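Long-range contact in tungsten-containing formylmethanofuran dehydrogenase 2 subunit C (Methanothermobacter wolfeii, PDB 5T5I), which is a subunit of the tungsten enzyme that probably takes part in reducing carbon dioxide to formylmethanofuran, the first step of methane formation: residues Arg199-Gly207 with Gly247-Val258. Sequence-based numbering, arbitrary orientation.
Sequences RAGGEMAGG and GDHAIKGAKGIV
Met204 and Asp248 carry the contact at the end of a right-handed parallel beta-helix, where loop 199-207, leading into strand 208-211, meets the connection of the C-terminal hairpin 241-247/256-261. Asp248, preceded by a cis peptide bond, has CG anti to its backbone N (chi1 -178°), which places OD2 at the backbone of Glu203. Asp248 OD2 accepts the N-H of Glu203, N to OD2 2.8 Å, on its anti side, while OD1 takes the N-H of Ala250 from above the carboxylate plane and closes an Asx turn. Two backbone N-H groups thus grip the carboxylate and probably hold it against rotation; an alanine here would remove both acceptors and is likely to leave the Glu203 N-H without a mate and the Asx turn undone. Glu203 OE1 hydrogen-bonds to an aromatic side chain and OE2 forms a salt bridge with a basic one, both on the chain of another protein. The Met204 side chain runs along the 247-258 backbone: Met204 CG lies 3.5 Å from Gly247 O, SD packs on Val258 CG2, and the bend at chi3 (-49°) brings CE to Gly256 CA. Ile251 CG1 rests on Glu203 O at 3.5 Å. Backbone bonds from Asp248 N to Met204 O and Lys255 N to Ala205 O continue the seam to strand 256-261, where Gly207 O receives Ile257 N at 3.1 Å and a water shared with Lys255 O.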
loop_
_atom_site.group_PDB
_atom_site.type_symbol
_atom_site.label_atom_id
_atom_site.label_comp_id
_atom_site.label_asym_id
_atom_site.label_seq_id
_atom_site.Cartn_x
_atom_site.Cartn_y
_atom_site.Cartn_z
ATOM N N ARG C 199 16.009 19.683 -4.031
ATOM C CA ARG C 199 16.470 20.208 -5.311
ATOM C C ARG C 199 17.843 20.873 -5.317
ATOM O O ARG C 199 18.041 21.834 -6.066
ATOM C CB ARG C 199 15.396 21.187 -5.860
ATOM C CG ARG C 199 14.025 20.553 -5.996
ATOM C CD ARG C 199 12.898 21.556 -6.214
ATOM N NE ARG C 199 11.617 20.861 -6.148
ATOM C CZ ARG C 199 10.419 21.400 -6.339
ATOM N NH1 ARG C 199 10.303 22.680 -6.662
ATOM N NH2 ARG C 199 9.329 20.650 -6.258
ATOM N N ALA C 200 18.813 20.338 -4.562
ATOM C CA ALA C 200 20.166 20.905 -4.593
ATOM C C ALA C 200 20.761 20.686 -5.988
ATOM O O ALA C 200 20.633 19.603 -6.548
ATOM C CB ALA C 200 21.062 20.244 -3.539
ATOM N N GLY C 201 21.329 21.737 -6.558
ATOM C CA GLY C 201 21.953 21.651 -7.866
ATOM C C GLY C 201 20.998 21.509 -9.037
ATOM O O GLY C 201 21.433 21.125 -10.127
ATOM N N GLY C 202 19.710 21.824 -8.831
ATOM C CA GLY C 202 18.713 21.765 -9.893
ATOM C C GLY C 202 19.162 22.579 -11.091
ATOM O O GLY C 202 19.569 23.727 -10.927
ATOM N N GLU C 203 19.209 21.950 -12.269
ATOM C CA GLU C 203 19.630 22.575 -13.529
ATOM C C GLU C 203 21.075 23.149 -13.508
ATOM O O GLU C 203 21.404 24.014 -14.315
ATOM C CB GLU C 203 18.599 23.634 -13.959
ATOM C CG GLU C 203 17.247 23.020 -14.276
ATOM C CD GLU C 203 16.166 24.065 -14.424
ATOM O OE1 GLU C 203 15.587 24.473 -13.394
ATOM O OE2 GLU C 203 15.929 24.506 -15.573
ATOM N N MET C 204 21.961 22.632 -12.636
ATOM C CA MET C 204 23.343 23.113 -12.615
ATOM C C MET C 204 24.092 22.578 -13.858
ATOM O O MET C 204 23.815 21.467 -14.329
ATOM C CB MET C 204 24.074 22.717 -11.301
ATOM C CG MET C 204 24.502 21.253 -11.239
ATOM S SD MET C 204 25.231 20.682 -9.667
ATOM C CE MET C 204 26.432 21.944 -9.346
ATOM N N ALA C 205 25.010 23.395 -14.387
ATOM C CA ALA C 205 25.874 23.042 -15.527
ATOM C C ALA C 205 27.349 22.817 -15.107
ATOM O O ALA C 205 28.106 22.186 -15.837
ATOM C CB ALA C 205 25.797 24.153 -16.568
ATOM N N GLY C 206 27.728 23.312 -13.936
ATOM C CA GLY C 206 29.089 23.224 -13.413
ATOM C C GLY C 206 29.162 23.735 -11.988
ATOM O O GLY C 206 28.138 24.113 -11.408
ATOM N N GLY C 207 30.362 23.738 -11.433
ATOM C CA GLY C 207 30.587 24.125 -10.050
ATOM C C GLY C 207 30.407 22.946 -9.113
ATOM O O GLY C 207 30.108 21.822 -9.553
ATOM N N GLY C 247 25.931 16.045 -12.437
ATOM C CA GLY C 247 24.724 16.489 -13.127
ATOM C C GLY C 247 24.663 17.986 -13.313
ATOM O O GLY C 247 25.704 18.649 -13.245
ATOM N N ASP C 248 23.480 18.576 -13.520
ATOM C CA ASP C 248 22.167 17.944 -13.669
ATOM C C ASP C 248 22.041 17.568 -15.143
ATOM O O ASP C 248 22.026 18.462 -16.002
ATOM C CB ASP C 248 21.090 18.960 -13.253
ATOM C CG ASP C 248 19.647 18.494 -13.287
ATOM O OD1 ASP C 248 19.371 17.442 -13.899
ATOM O OD2 ASP C 248 18.786 19.211 -12.742
ATOM N N HIS C 249 21.907 16.271 -15.460
ATOM C CA HIS C 249 21.856 15.849 -16.857
ATOM C C HIS C 249 20.539 16.199 -17.605
ATOM O O HIS C 249 20.412 15.834 -18.767
ATOM C CB HIS C 249 22.219 14.383 -17.023
ATOM C CG HIS C 249 23.575 14.011 -16.516
ATOM N ND1 HIS C 249 23.659 13.026 -15.570
ATOM C CD2 HIS C 249 24.829 14.485 -16.745
ATOM C CE1 HIS C 249 24.932 12.898 -15.277
ATOM N NE2 HIS C 249 25.674 13.744 -15.935
ATOM N N ALA C 250 19.631 17.002 -17.003
ATOM C CA ALA C 250 18.530 17.627 -17.731
ATOM C C ALA C 250 19.145 18.740 -18.608
ATOM O O ALA C 250 18.506 19.177 -19.548
ATOM C CB ALA C 250 17.528 18.257 -16.775
ATOM N N ILE C 251 20.362 19.231 -18.250
ATOM C CA ILE C 251 21.108 20.281 -18.965
ATOM C C ILE C 251 22.135 19.609 -19.889
ATOM O O ILE C 251 22.824 18.675 -19.470
ATOM C CB ILE C 251 21.803 21.233 -17.954
ATOM C CG1 ILE C 251 20.764 21.976 -17.074
ATOM C CG2 ILE C 251 22.754 22.242 -18.652
ATOM C CD1 ILE C 251 19.957 23.123 -17.786
ATOM N N LYS C 252 22.278 20.121 -21.119
ATOM C CA LYS C 252 23.234 19.561 -22.080
ATOM C C LYS C 252 24.663 19.858 -21.649
ATOM O O LYS C 252 24.953 20.982 -21.254
ATOM C CB LYS C 252 22.985 20.116 -23.497
ATOM C CG LYS C 252 21.683 19.628 -24.101
ATOM C CD LYS C 252 21.414 20.267 -25.459
ATOM C CE LYS C 252 20.056 19.864 -25.988
ATOM N NZ LYS C 252 19.675 20.613 -27.215
ATOM N N GLY C 253 25.526 18.839 -21.698
ATOM C CA GLY C 253 26.928 18.972 -21.336
ATOM C C GLY C 253 27.190 19.299 -19.873
ATOM O O GLY C 253 28.237 19.866 -19.563
ATOM N N ALA C 254 26.259 18.933 -18.957
ATOM C CA ALA C 254 26.374 19.249 -17.526
ATOM C C ALA C 254 27.582 18.546 -16.878
ATOM O O ALA C 254 27.807 17.367 -17.128
ATOM C CB ALA C 254 25.096 18.848 -16.798
ATOM N N LYS C 255 28.360 19.294 -16.088
ATOM C CA LYS C 255 29.548 18.808 -15.370
ATOM C C LYS C 255 29.538 19.192 -13.884
ATOM O O LYS C 255 30.587 19.138 -13.237
ATOM C CB LYS C 255 30.823 19.377 -16.023
ATOM C CG LYS C 255 31.032 19.004 -17.482
ATOM C CD LYS C 255 31.305 17.517 -17.668
ATOM C CE LYS C 255 31.918 17.230 -19.015
ATOM N NZ LYS C 255 32.056 15.769 -19.255
ATOM N N GLY C 256 28.382 19.546 -13.331
ATOM C CA GLY C 256 28.305 19.919 -11.925
ATOM C C GLY C 256 28.485 18.734 -10.996
ATOM O O GLY C 256 28.222 17.605 -11.393
ATOM N N ILE C 257 28.986 18.976 -9.780
ATOM C CA ILE C 257 29.220 17.919 -8.783
ATOM C C ILE C 257 28.470 18.250 -7.495
ATOM O O ILE C 257 28.555 19.381 -7.004
ATOM C CB ILE C 257 30.746 17.707 -8.504
ATOM C CG1 ILE C 257 31.506 17.209 -9.756
ATOM C CG2 ILE C 257 30.987 16.756 -7.333
ATOM C CD1 ILE C 257 31.123 15.782 -10.277
ATOM N N VAL C 258 27.752 17.258 -6.944
ATOM C CA VAL C 258 27.098 17.370 -5.640
ATOM C C VAL C 258 27.734 16.305 -4.722
ATOM O O VAL C 258 27.710 15.114 -5.062
ATOM C CB VAL C 258 25.552 17.211 -5.703
ATOM C CG1 VAL C 258 24.941 17.159 -4.297
ATOM C CG2 VAL C 258 24.919 18.342 -6.505
HETATM O O HOH W 1 32.072 20.670 -11.453
#